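Pullulanase (Klebsiella oxytoca, PDB 2YOC) probably hydrolyses the alpha-1,6-glucosidic linkages of pullulan and related branched dextrins, and is exported by a type 2 secretion system. Local coordinates at residues V170-L175 with L272-A277; Q246-A251 with A263-T268; Q267-L272 with P613-R618; Y276-E281 with E638-A643. All coordinates share one frame; numbering follows the deposited sequence.

Contact 1: residues V170-L175 with L272-A277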
loop_
_atom_site.group_PDB
_atom_site.type_symbol
_atom_site.label_atom_id
_atom_site.label_comp_id
_atom_site.label_asym_id
_atom_site.label_seq_id
_atom_site.Cartn_x
_atom_site.Cartn_y
_atom_site.Cartn_z
ATOM N N VAL B 170 4.333 -2.387 -46.859
ATOM C CA VAL B 170 3.168 -2.441 -45.987
ATOM C C VAL B 170 1.800 -2.191 -46.636
ATOM O O VAL B 170 0.771 -2.560 -46.070
ATOM C CB VAL B 170 3.406 -1.589 -44.741
ATOM C CG1 VAL B 170 4.559 -2.174 -43.942
ATOM C CG2 VAL B 170 3.679 -0.130 -45.118
ATOM N N ASP B 171 1.785 -1.538 -47.791
ATOM C CA ASP B 171 0.588 -1.277 -48.576
ATOM C C ASP B 171 1.014 -1.029 -50.025
ATOM O O ASP B 171 2.205 -0.820 -50.258
ATOM C CB ASP B 171 -0.282 -0.142 -47.991
ATOM C CG ASP B 171 0.231 1.281 -48.154
ATOM O OD1 ASP B 171 0.603 1.656 -49.280
ATOM O OD2 ASP B 171 0.112 2.063 -47.198
ATOM N N LYS B 172 0.048 -1.044 -50.984
ATOM C CA LYS B 172 0.269 -0.833 -52.414
ATOM C C LYS B 172 1.276 0.302 -52.705
ATOM O O LYS B 172 2.226 0.100 -53.460
ATOM C CB LYS B 172 -1.066 -0.557 -53.125
ATOM C CG LYS B 172 -2.004 -1.766 -53.290
ATOM C CD LYS B 172 -3.507 -1.345 -53.182
ATOM C CE LYS B 172 -4.468 -2.240 -53.937
ATOM N NZ LYS B 172 -5.876 -2.074 -53.473
ATOM N N ASN B 173 1.107 1.457 -52.044
ATOM C CA ASN B 173 1.910 2.672 -52.225
ATOM C C ASN B 173 3.116 2.898 -51.268
ATOM O O ASN B 173 3.984 3.711 -51.578
ATOM C CB ASN B 173 0.972 3.870 -52.087
ATOM C CG ASN B 173 1.227 4.985 -53.056
ATOM O OD1 ASN B 173 1.671 4.787 -54.204
ATOM N ND2 ASN B 173 0.875 6.185 -52.635
ATOM N N THR B 174 3.139 2.241 -50.098
ATOM C CA THR B 174 4.124 2.508 -49.053
ATOM C C THR B 174 5.173 1.444 -48.762
ATOM O O THR B 174 4.861 0.270 -48.573
ATOM C CB THR B 174 3.379 3.003 -47.812
ATOM O OG1 THR B 174 2.529 4.085 -48.205
ATOM C CG2 THR B 174 4.301 3.461 -46.707
ATOM N N LEU B 175 6.422 1.890 -48.678
ATOM C CA LEU B 175 7.565 1.057 -48.348
ATOM C C LEU B 175 8.243 1.718 -47.135
ATOM O O LEU B 175 8.624 2.904 -47.194
ATOM C CB LEU B 175 8.503 0.944 -49.572
ATOM C CG LEU B 175 9.838 0.176 -49.481
ATOM C CD1 LEU B 175 10.941 1.005 -48.913
ATOM C CD2 LEU B 175 9.716 -1.166 -48.812
ATOM N N LEU B 272 0.636 -7.659 -49.421
ATOM C CA LEU B 272 -0.186 -8.835 -49.761
ATOM C C LEU B 272 -1.551 -8.737 -49.116
ATOM O O LEU B 272 -2.536 -9.005 -49.800
ATOM C CB LEU B 272 0.478 -10.170 -49.399
ATOM C CG LEU B 272 1.731 -10.496 -50.173
ATOM C CD1 LEU B 272 2.391 -11.704 -49.600
ATOM C CD2 LEU B 272 1.430 -10.706 -51.626
ATOM N N ASP B 273 -1.632 -8.279 -47.834
ATOM C CA ASP B 273 -2.929 -8.107 -47.191
ATOM C C ASP B 273 -3.692 -6.954 -47.840
ATOM O O ASP B 273 -4.863 -7.105 -48.168
ATOM C CB ASP B 273 -2.838 -7.983 -45.646
ATOM C CG ASP B 273 -3.048 -9.289 -44.862
ATOM O OD1 ASP B 273 -3.251 -10.346 -45.504
ATOM O OD2 ASP B 273 -3.037 -9.245 -43.598
ATOM N N ASP B 274 -3.011 -5.848 -48.118
ATOM C CA ASP B 274 -3.618 -4.649 -48.708
ATOM C C ASP B 274 -4.107 -4.837 -50.139
ATOM O O ASP B 274 -5.094 -4.209 -50.518
ATOM C CB ASP B 274 -2.617 -3.480 -48.624
ATOM C CG ASP B 274 -3.102 -2.142 -49.143
ATOM O OD1 ASP B 274 -4.095 -1.612 -48.591
ATOM O OD2 ASP B 274 -2.436 -1.579 -50.028
ATOM N N ALA B 275 -3.416 -5.676 -50.936
ATOM C CA ALA B 275 -3.731 -5.856 -52.347
ATOM C C ALA B 275 -4.702 -6.975 -52.639
ATOM O O ALA B 275 -5.503 -6.849 -53.579
ATOM C CB ALA B 275 -2.448 -6.047 -53.149
ATOM N N TYR B 276 -4.628 -8.071 -51.856
ATOM C CA TYR B 276 -5.423 -9.269 -52.118
ATOM C C TYR B 276 -6.393 -9.726 -51.040
ATOM O O TYR B 276 -7.417 -10.320 -51.371
ATOM C CB TYR B 276 -4.493 -10.448 -52.453
ATOM C CG TYR B 276 -3.455 -10.155 -53.510
ATOM C CD1 TYR B 276 -3.761 -10.259 -54.870
ATOM C CD2 TYR B 276 -2.158 -9.789 -53.157
ATOM C CE1 TYR B 276 -2.808 -9.989 -55.850
ATOM C CE2 TYR B 276 -1.194 -9.522 -54.129
ATOM C CZ TYR B 276 -1.527 -9.615 -55.474
ATOM O OH TYR B 276 -0.590 -9.321 -56.428
ATOM N N ALA B 277 -6.055 -9.528 -49.764
ATOM C CA ALA B 277 -6.881 -10.031 -48.674
ATOM C C ALA B 277 -8.364 -9.702 -48.716
ATOM O O ALA B 277 -9.151 -10.560 -48.314
ATOM C CB ALA B 277 -6.282 -9.713 -47.319
#
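The carboxylate of D274 is met at OD2 by the backbone N-H of K172, which arrives on the anti side and 22° out of the carboxylate plane. The bond is nearly straight, with K172 N 2.7 Å from D274 OD2. Next to it, the CB of D171 rests 3.3 Å from the same oxygen, and the aliphatic chain of K172 runs past it at about a right angle to the D274 side chain, CG lying 3.3 Å from OD2. D274 holds its CG trans to the main-chain N (chi1 -178°), which carries the carboxylate from helix 269-280 to the turn that joins strands 167-169 and 174-176 of the pullulanase N2 sheet. Farther along K172, CE packs on A275, 4.0 Å from its CA. The turn carries an Asx motif of its own: D171 OD1 accepts from T174 N at 2.7 Å, above the carboxylate plane, and more weakly from N173 N. R223, from helix 218-223, touches the D274 side chain and makes a weak hydrogen bond to V170 O. K172 NZ stays 4.9 Å from D274 OD2, so the backbone amide rather than the ammonium group makes the direct bond. The two aspartates stand close, D171 OD1 lying 4.5 Å from D274 OD2; their mutual repulsion is probably eased by the amide hydrogens that each accepts, and perhaps by R223 nearby.

Contact 2: residues Q246-A251 with A263-T268; sequences QGETVA and ATQVQT
The beta hairpin of strands 248-254 and 260-267, two neighbours in the mixed sheet of the pullulanase N2 domain, is joined here at A251 and T264, an antiparallel hydrogen-bonded pair. A251 N donates to T264 O at 2.9 Å, and T264 N returns a bond to A251 O at 3.0 Å. A CA-H...O contact from A263 CA to A251 O, 3.4 Å long, supports this end of the ladder. The N-to-C directions of the two short strands meet at 130°, well short of antiparallel, and beyond Q265 the chains splay apart toward T268, so that side chains rather than backbone bonds bridge the gap. On the face bearing A251 and T264, the methyl CB of the first lies 4.0 Å from CG2 of the second, beside W177 and A167, while T264 OG1 turns to A163 O and E166 N. On the face of V250, its CG1 branch leans diagonally to A263, 4.3 Å from that residue's CB. The carboxylate of E248 finds its main partner in R357, by a salt bridge. Where the strands diverge, T249 and V266 cross at about a right angle, near L188 of the adjoining strand 185-191. With T249 chi1 at 59°, OG1 sits between the backbone N and the carbonyl carbon and comes to 3.4 Å from V266 CB.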
loop_
_atom_site.group_PDB
_atom_site.type_symbol
_atom_site.label_atom_id
_atom_site.label_comp_id
_atom_site.label_asym_id
_atom_site.label_seq_id
_atom_site.Cartn_x
_atom_site.Cartn_y
_atom_site.Cartn_z
ATOM N N GLN B 246 5.698 -10.835 -58.089
ATOM C CA GLN B 246 5.918 -12.084 -58.791
ATOM C C GLN B 246 7.308 -12.603 -58.560
ATOM O O GLN B 246 7.556 -13.786 -58.773
ATOM C CB GLN B 246 5.661 -11.913 -60.304
ATOM C CG GLN B 246 4.174 -11.947 -60.698
ATOM C CD GLN B 246 3.568 -13.310 -60.471
ATOM O OE1 GLN B 246 3.921 -14.293 -61.134
ATOM N NE2 GLN B 246 2.688 -13.403 -59.484
ATOM N N GLY B 247 8.215 -11.728 -58.151
ATOM C CA GLY B 247 9.607 -12.111 -57.961
ATOM C C GLY B 247 10.317 -11.391 -56.850
ATOM O O GLY B 247 9.732 -11.156 -55.793
ATOM N N GLU B 248 11.599 -11.088 -57.060
ATOM C CA GLU B 248 12.397 -10.400 -56.056
ATOM C C GLU B 248 12.235 -8.873 -56.141
ATOM O O GLU B 248 11.970 -8.331 -57.217
ATOM C CB GLU B 248 13.884 -10.793 -56.162
ATOM C CG GLU B 248 14.708 -10.262 -55.000
ATOM C CD GLU B 248 16.096 -10.836 -54.842
ATOM O OE1 GLU B 248 16.209 -12.009 -54.412
ATOM O OE2 GLU B 248 17.071 -10.078 -55.055
ATOM N N THR B 249 12.338 -8.211 -54.985
ATOM C CA THR B 249 12.379 -6.766 -54.813
ATOM C C THR B 249 13.484 -6.500 -53.790
ATOM O O THR B 249 13.661 -7.271 -52.839
ATOM C CB THR B 249 11.058 -6.146 -54.341
ATOM O OG1 THR B 249 10.689 -6.720 -53.089
ATOM C CG2 THR B 249 9.953 -6.250 -55.365
ATOM N N VAL B 250 14.235 -5.430 -53.992
ATOM C CA VAL B 250 15.332 -5.077 -53.101
ATOM C C VAL B 250 15.304 -3.556 -52.922
ATOM O O VAL B 250 15.226 -2.826 -53.927
ATOM C CB VAL B 250 16.692 -5.586 -53.668
ATOM C CG1 VAL B 250 17.871 -4.877 -53.028
ATOM C CG2 VAL B 250 16.834 -7.093 -53.513
ATOM N N ALA B 251 15.360 -3.083 -51.654
ATOM C CA ALA B 251 15.397 -1.654 -51.386
ATOM C C ALA B 251 16.843 -1.154 -51.429
ATOM O O ALA B 251 17.721 -1.711 -50.755
ATOM C CB ALA B 251 14.770 -1.361 -50.052
ATOM N N ALA B 263 21.664 -2.060 -49.503
ATOM C CA ALA B 263 20.826 -2.917 -50.336
ATOM C C ALA B 263 20.266 -4.000 -49.397
ATOM O O ALA B 263 21.038 -4.721 -48.756
ATOM C CB ALA B 263 21.651 -3.538 -51.458
ATOM N N THR B 264 18.934 -4.057 -49.256
ATOM C CA THR B 264 18.256 -4.996 -48.347
ATOM C C THR B 264 17.046 -5.661 -49.019
ATOM O O THR B 264 16.458 -5.086 -49.943
ATOM C CB THR B 264 17.876 -4.271 -47.021
ATOM O OG1 THR B 264 17.697 -5.217 -45.964
ATOM C CG2 THR B 264 16.644 -3.369 -47.159
ATOM N N GLN B 265 16.660 -6.861 -48.533
ATOM C CA GLN B 265 15.490 -7.587 -49.029
ATOM C C GLN B 265 14.221 -6.941 -48.459
ATOM O O GLN B 265 14.292 -6.189 -47.476
ATOM C CB GLN B 265 15.557 -9.081 -48.690
ATOM C CG GLN B 265 16.652 -9.842 -49.423
ATOM C CD GLN B 265 16.357 -11.324 -49.487
ATOM O OE1 GLN B 265 16.951 -12.156 -48.776
ATOM N NE2 GLN B 265 15.427 -11.703 -50.363
ATOM N N VAL B 266 13.067 -7.187 -49.105
ATOM C CA VAL B 266 11.803 -6.562 -48.698
ATOM C C VAL B 266 10.807 -7.575 -48.129
ATOM O O VAL B 266 10.556 -8.624 -48.733
ATOM C CB VAL B 266 11.190 -5.734 -49.871
ATOM C CG1 VAL B 266 9.950 -4.954 -49.432
ATOM C CG2 VAL B 266 12.216 -4.800 -50.505
ATOM N N GLN B 267 10.228 -7.234 -46.983
ATOM C CA GLN B 267 9.173 -7.979 -46.303
ATOM C C GLN B 267 7.846 -7.457 -46.888
ATOM O O GLN B 267 7.519 -6.273 -46.737
ATOM C CB GLN B 267 9.276 -7.771 -44.779
ATOM C CG GLN B 267 10.433 -8.569 -44.150
ATOM C CD GLN B 267 10.458 -8.531 -42.635
ATOM O OE1 GLN B 267 9.485 -8.860 -41.941
ATOM N NE2 GLN B 267 11.613 -8.219 -42.096
ATOM N N THR B 268 7.116 -8.332 -47.616
ATOM C CA THR B 268 5.903 -7.968 -48.370
ATOM C C THR B 268 4.537 -8.371 -47.807
ATOM O O THR B 268 3.531 -8.118 -48.486
ATOM C CB THR B 268 6.043 -8.452 -49.822
ATOM O OG1 THR B 268 6.254 -9.862 -49.823
ATOM C CG2 THR B 268 7.182 -7.757 -50.573
#

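Contact 3: residues Q267-L272 with P613-R618; sequences QTAGVL and PWYYQR
Y615 carries its ring anti to the backbone N (chi1 176°), whereas W614 has CG anti to the carbonyl carbon (chi1 -74°), and these torsions send the two rings to A269 and L272 on one side and Q267 on the other. The contact joins the N2 domain to the (beta/alpha)8 barrel of the catalytic domain: 613-618 belongs to the long connection between the third and fourth barrel strands, and it meets the first turn of helix 269-280 together with the end of the strand before it. No hydrogen bond crosses between the segments; the fit rests mainly on apolar packing. Where the backbones come nearest, the CB of A269 meets both residues, 3.8 Å from W614 O and 4.1 Å from Y615 CD1. One turn on, L272 extends its CD1 branch to the same ring carbon, also 4.1 Å from Y615 CD1, so that the two aliphatic groups flank that carbon obliquely, from opposite sides of the ring plane. The phenol hydroxyl is tied to M641 N and D273 OD1, which fix the far end of the ring, and W299 stacks edge-to-face with it. At the other end of the contact, Q267 crosses W614 at about a right angle. Its amide, hydrogen-bonded through NE2 to A165 O and N620 O, is turned 71° from the indole plane, while the methylene CG approaches the benzo ring, 4.2 Å from W614 CE3.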
loop_
_atom_site.group_PDB
_atom_site.type_symbol
_atom_site.label_atom_id
_atom_site.label_comp_id
_atom_site.label_asym_id
_atom_site.label_seq_id
_atom_site.Cartn_x
_atom_site.Cartn_y
_atom_site.Cartn_z
ATOM N N GLN B 267 10.228 -7.234 -46.983
ATOM C CA GLN B 267 9.173 -7.979 -46.303
ATOM C C GLN B 267 7.846 -7.457 -46.888
ATOM O O GLN B 267 7.519 -6.273 -46.737
ATOM C CB GLN B 267 9.276 -7.771 -44.779
ATOM C CG GLN B 267 10.433 -8.569 -44.150
ATOM C CD GLN B 267 10.458 -8.531 -42.635
ATOM O OE1 GLN B 267 9.485 -8.860 -41.941
ATOM N NE2 GLN B 267 11.613 -8.219 -42.096
ATOM N N THR B 268 7.116 -8.332 -47.616
ATOM C CA THR B 268 5.903 -7.968 -48.370
ATOM C C THR B 268 4.537 -8.371 -47.807
ATOM O O THR B 268 3.531 -8.118 -48.486
ATOM C CB THR B 268 6.043 -8.452 -49.822
ATOM O OG1 THR B 268 6.254 -9.862 -49.823
ATOM C CG2 THR B 268 7.182 -7.757 -50.573
ATOM N N ALA B 269 4.465 -8.960 -46.586
ATOM C CA ALA B 269 3.156 -9.389 -46.053
ATOM C C ALA B 269 2.075 -8.289 -45.991
ATOM O O ALA B 269 0.913 -8.555 -46.291
ATOM C CB ALA B 269 3.312 -10.072 -44.706
ATOM N N GLY B 270 2.491 -7.064 -45.669
ATOM C CA GLY B 270 1.614 -5.906 -45.525
ATOM C C GLY B 270 0.916 -5.581 -46.815
ATOM O O GLY B 270 -0.304 -5.423 -46.842
ATOM N N VAL B 271 1.698 -5.489 -47.900
ATOM C CA VAL B 271 1.131 -5.207 -49.209
ATOM C C VAL B 271 0.220 -6.384 -49.676
ATOM O O VAL B 271 -0.883 -6.124 -50.169
ATOM C CB VAL B 271 2.172 -4.721 -50.232
ATOM C CG1 VAL B 271 3.279 -5.744 -50.432
ATOM C CG2 VAL B 271 1.508 -4.335 -51.544
ATOM N N LEU B 272 0.636 -7.659 -49.421
ATOM C CA LEU B 272 -0.186 -8.835 -49.761
ATOM C C LEU B 272 -1.551 -8.737 -49.116
ATOM O O LEU B 272 -2.536 -9.005 -49.800
ATOM C CB LEU B 272 0.478 -10.170 -49.399
ATOM C CG LEU B 272 1.731 -10.496 -50.173
ATOM C CD1 LEU B 272 2.391 -11.704 -49.600
ATOM C CD2 LEU B 272 1.430 -10.706 -51.626
ATOM N N PRO B 613 5.535 -17.673 -49.145
ATOM C CA PRO B 613 6.722 -17.355 -48.335
ATOM C C PRO B 613 6.663 -15.986 -47.703
ATOM O O PRO B 613 6.167 -15.032 -48.308
ATOM C CB PRO B 613 7.862 -17.452 -49.328
ATOM C CG PRO B 613 7.383 -18.371 -50.371
ATOM C CD PRO B 613 5.935 -18.038 -50.520
ATOM N N TRP B 614 7.107 -15.924 -46.437
ATOM C CA TRP B 614 7.183 -14.718 -45.611
ATOM C C TRP B 614 5.846 -14.081 -45.253
ATOM O O TRP B 614 5.807 -12.958 -44.730
ATOM C CB TRP B 614 8.224 -13.730 -46.161
ATOM C CG TRP B 614 9.643 -14.160 -45.915
ATOM C CD1 TRP B 614 10.071 -15.376 -45.461
ATOM C CD2 TRP B 614 10.815 -13.340 -46.033
ATOM N NE1 TRP B 614 11.435 -15.368 -45.290
ATOM C CE2 TRP B 614 11.921 -14.134 -45.642
ATOM C CE3 TRP B 614 11.044 -12.009 -46.457
ATOM C CZ2 TRP B 614 13.232 -13.654 -45.677
ATOM C CZ3 TRP B 614 12.344 -11.525 -46.468
ATOM C CH2 TRP B 614 13.421 -12.343 -46.087
ATOM N N TYR B 615 4.748 -14.833 -45.441
ATOM C CA TYR B 615 3.435 -14.310 -45.093
ATOM C C TYR B 615 2.913 -14.873 -43.799
ATOM O O TYR B 615 2.568 -14.102 -42.900
ATOM C CB TYR B 615 2.406 -14.535 -46.209
ATOM C CG TYR B 615 1.014 -14.081 -45.808
ATOM C CD1 TYR B 615 0.595 -12.768 -46.036
ATOM C CD2 TYR B 615 0.123 -14.959 -45.176
ATOM C CE1 TYR B 615 -0.672 -12.337 -45.643
ATOM C CE2 TYR B 615 -1.128 -14.531 -44.749
ATOM C CZ TYR B 615 -1.529 -13.224 -45.005
ATOM O OH TYR B 615 -2.761 -12.797 -44.591
ATOM N N TYR B 616 2.750 -16.214 -43.747
ATOM C CA TYR B 616 2.144 -16.889 -42.609
ATOM C C TYR B 616 2.973 -16.858 -41.324
ATOM O O TYR B 616 2.417 -16.954 -40.229
ATOM C CB TYR B 616 1.704 -18.321 -42.981
ATOM C CG TYR B 616 0.687 -18.425 -44.099
ATOM C CD1 TYR B 616 -0.668 -18.249 -43.853
ATOM C CD2 TYR B 616 1.066 -18.831 -45.370
ATOM C CE1 TYR B 616 -1.614 -18.401 -44.865
ATOM C CE2 TYR B 616 0.128 -19.027 -46.376
ATOM C CZ TYR B 616 -1.214 -18.795 -46.126
ATOM O OH TYR B 616 -2.139 -18.998 -47.124
ATOM N N GLN B 617 4.287 -16.708 -41.449
ATOM C CA GLN B 617 5.190 -16.692 -40.310
ATOM C C GLN B 617 5.469 -15.278 -39.821
ATOM O O GLN B 617 5.515 -14.344 -40.639
ATOM C CB GLN B 617 6.517 -17.359 -40.706
ATOM C CG GLN B 617 6.386 -18.710 -41.441
ATOM C CD GLN B 617 5.883 -19.849 -40.575
ATOM O OE1 GLN B 617 5.814 -19.755 -39.340
ATOM N NE2 GLN B 617 5.551 -20.976 -41.198
ATOM N N ARG B 618 5.697 -15.128 -38.490
ATOM C CA ARG B 618 6.107 -13.859 -37.881
ATOM C C ARG B 618 7.649 -13.756 -38.013
ATOM O O ARG B 618 8.383 -14.609 -37.500
ATOM C CB ARG B 618 5.653 -13.744 -36.414
ATOM C CG ARG B 618 5.851 -12.320 -35.855
ATOM C CD ARG B 618 5.334 -12.090 -34.441
ATOM N NE ARG B 618 3.894 -12.294 -34.359
ATOM C CZ ARG B 618 3.312 -13.183 -33.559
ATOM N NH1 ARG B 618 4.044 -13.925 -32.736
ATOM N NH2 ARG B 618 1.991 -13.321 -33.558
#

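Contact 4: residues Y276-E281 with E638-A643; sequences YAEAAE and EHRMFA
Both carboxylate oxygens of E281 are gripped by R640: R640 NE donates to E281 OE2 at 2.9 Å, and R640 NH2 to E281 OE1 at 3.0 Å. This side-on, two-nitrogen salt bridge is nearly straight at both hydrogens. The acceptors lie almost in the guanidinium plane, but the two flat groups are 46° apart, so the arginine meets the oxygens from above the carboxylate plane. A bend at chi3 (74°) turns the guanidinium across helix 269-280, laying one face over A277, whose CB is 3.5 Å from R640 NE, and over E278 N. The bond thus ties the C-terminal end of that helix to the first turn of helix 640-655, which leads into the fourth strand of the (beta/alpha)8 barrel. H639 is the N-cap residue there, and D273 accepts from R640 N at the start of the helix. Next along the helix, M641, a selenomethionine, coils back through bends at chi2 and chi3. Its selenium reaches A280, SE lying 3.6 Å from CB, while the terminal CE stands 3.7 Å from A280 O. W299 touches both A280 and M641, and the CG of E281 passes 4.1 Å from M641 SE.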
loop_
_atom_site.group_PDB
_atom_site.type_symbol
_atom_site.label_atom_id
_atom_site.label_comp_id
_atom_site.label_asym_id
_atom_site.label_seq_id
_atom_site.Cartn_x
_atom_site.Cartn_y
_atom_site.Cartn_z
ATOM N N TYR B 276 -4.628 -8.071 -51.856
ATOM C CA TYR B 276 -5.423 -9.269 -52.118
ATOM C C TYR B 276 -6.393 -9.726 -51.040
ATOM O O TYR B 276 -7.417 -10.320 -51.371
ATOM C CB TYR B 276 -4.493 -10.448 -52.453
ATOM C CG TYR B 276 -3.455 -10.155 -53.510
ATOM C CD1 TYR B 276 -3.761 -10.259 -54.870
ATOM C CD2 TYR B 276 -2.158 -9.789 -53.157
ATOM C CE1 TYR B 276 -2.808 -9.989 -55.850
ATOM C CE2 TYR B 276 -1.194 -9.522 -54.129
ATOM C CZ TYR B 276 -1.527 -9.615 -55.474
ATOM O OH TYR B 276 -0.590 -9.321 -56.428
ATOM N N ALA B 277 -6.055 -9.528 -49.764
ATOM C CA ALA B 277 -6.881 -10.031 -48.674
ATOM C C ALA B 277 -8.364 -9.702 -48.716
ATOM O O ALA B 277 -9.151 -10.560 -48.314
ATOM C CB ALA B 277 -6.282 -9.713 -47.319
ATOM N N GLU B 278 -8.765 -8.513 -49.217
ATOM C CA GLU B 278 -10.198 -8.211 -49.241
ATOM C C GLU B 278 -10.976 -9.225 -50.044
ATOM O O GLU B 278 -11.945 -9.792 -49.508
ATOM C CB GLU B 278 -10.511 -6.786 -49.707
ATOM C CG GLU B 278 -11.658 -6.169 -48.926
ATOM C CD GLU B 278 -12.238 -4.903 -49.524
ATOM O OE1 GLU B 278 -11.458 -4.012 -49.944
ATOM O OE2 GLU B 278 -13.487 -4.809 -49.580
ATOM N N ALA B 279 -10.496 -9.508 -51.288
ATOM C CA ALA B 279 -11.081 -10.464 -52.233
ATOM C C ALA B 279 -10.853 -11.872 -51.793
ATOM O O ALA B 279 -11.785 -12.679 -51.821
ATOM C CB ALA B 279 -10.495 -10.271 -53.622
ATOM N N ALA B 280 -9.612 -12.183 -51.396
ATOM C CA ALA B 280 -9.199 -13.526 -50.997
ATOM C C ALA B 280 -10.019 -14.049 -49.835
ATOM O O ALA B 280 -10.380 -15.222 -49.849
ATOM C CB ALA B 280 -7.718 -13.547 -50.669
ATOM N N GLU B 281 -10.401 -13.156 -48.889
ATOM C CA GLU B 281 -11.175 -13.470 -47.685
ATOM C C GLU B 281 -12.541 -13.993 -48.004
ATOM O O GLU B 281 -13.124 -14.714 -47.186
ATOM C CB GLU B 281 -11.315 -12.233 -46.785
ATOM C CG GLU B 281 -10.236 -12.099 -45.723
ATOM C CD GLU B 281 -10.216 -10.800 -44.933
ATOM O OE1 GLU B 281 -11.056 -9.905 -45.193
ATOM O OE2 GLU B 281 -9.360 -10.690 -44.027
ATOM N N GLU B 638 -1.977 -12.373 -36.854
ATOM C CA GLU B 638 -2.296 -10.963 -37.112
ATOM C C GLU B 638 -2.568 -10.684 -38.611
ATOM O O GLU B 638 -3.182 -9.670 -38.954
ATOM C CB GLU B 638 -1.191 -10.030 -36.559
ATOM C CG GLU B 638 0.205 -10.296 -37.095
ATOM C CD GLU B 638 1.082 -11.166 -36.229
ATOM O OE1 GLU B 638 0.604 -12.229 -35.773
ATOM O OE2 GLU B 638 2.244 -10.769 -35.979
ATOM N N HIS B 639 -2.072 -11.574 -39.498
ATOM C CA HIS B 639 -2.276 -11.437 -40.935
ATOM C C HIS B 639 -3.601 -12.074 -41.333
ATOM O O HIS B 639 -3.935 -13.187 -40.896
ATOM C CB HIS B 639 -1.098 -11.999 -41.724
ATOM C CG HIS B 639 0.220 -11.364 -41.374
ATOM N ND1 HIS B 639 1.418 -11.942 -41.766
ATOM C CD2 HIS B 639 0.487 -10.236 -40.674
ATOM C CE1 HIS B 639 2.363 -11.141 -41.308
ATOM N NE2 HIS B 639 1.850 -10.106 -40.641
ATOM N N ARG B 640 -4.367 -11.322 -42.139
ATOM C CA ARG B 640 -5.707 -11.633 -42.604
ATOM C C ARG B 640 -5.983 -13.074 -43.081
ATOM O O ARG B 640 -6.971 -13.671 -42.642
ATOM C CB ARG B 640 -6.133 -10.588 -43.626
ATOM C CG ARG B 640 -6.379 -9.224 -43.014
ATOM C CD ARG B 640 -6.625 -8.128 -44.032
ATOM N NE ARG B 640 -7.953 -8.195 -44.650
ATOM C CZ ARG B 640 -8.517 -7.187 -45.321
ATOM N NH1 ARG B 640 -7.881 -6.027 -45.455
ATOM N NH2 ARG B 640 -9.722 -7.330 -45.860
HETATM N N MSE B 641 -5.140 -13.623 -43.962
HETATM C CA MSE B 641 -5.323 -14.976 -44.482
HETATM C C MSE B 641 -5.023 -16.092 -43.494
HETATM O O MSE B 641 -5.675 -17.151 -43.531
HETATM C CB MSE B 641 -4.618 -15.190 -45.832
HETATM C CG MSE B 641 -5.167 -14.291 -46.956
HETATM SE SE MSE B 641 -7.107 -14.271 -47.145
HETATM C CE MSE B 641 -7.332 -16.008 -47.869
ATOM N N PHE B 642 -4.079 -15.853 -42.584
ATOM C CA PHE B 642 -3.824 -16.842 -41.554
ATOM C C PHE B 642 -4.943 -16.792 -40.522
ATOM O O PHE B 642 -5.353 -17.846 -40.013
ATOM C CB PHE B 642 -2.457 -16.699 -40.886
ATOM C CG PHE B 642 -2.142 -17.905 -40.017
ATOM C CD1 PHE B 642 -2.161 -19.198 -40.548
ATOM C CD2 PHE B 642 -1.864 -17.754 -38.663
ATOM C CE1 PHE B 642 -1.896 -20.307 -39.736
ATOM C CE2 PHE B 642 -1.600 -18.862 -37.860
ATOM C CZ PHE B 642 -1.605 -20.128 -38.402
ATOM N N ALA B 643 -5.486 -15.589 -40.255
ATOM C CA ALA B 643 -6.616 -15.475 -39.324
ATOM C C ALA B 643 -7.797 -16.252 -39.937
ATOM O O ALA B 643 -8.469 -17.011 -39.221
ATOM C CB ALA B 643 -6.980 -14.011 -39.091
#

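Overall arrangement
Helix 269-280 runs through contacts 1, 3 and 4, whose centres lie 10 or 11 Å apart, and contact 2 lies on the strand that leads straight into it. Contact 2 closes a hairpin over a short span of sequence, within the stretch bridged by contact 1, and both reach the N2 sheet; contacts 3 and 4 reach more than 340 residues ahead to the catalytic barrel. Contacts 2 and 4 are farthest apart, about 21 Å between centres. D273 links contacts 1, 3 and 4 through Y615 and R640. The N2 domain is thus fastened internally by contacts 1 and 2, and the helix that follows its sheet packs on the barrel through contacts 3 and 4.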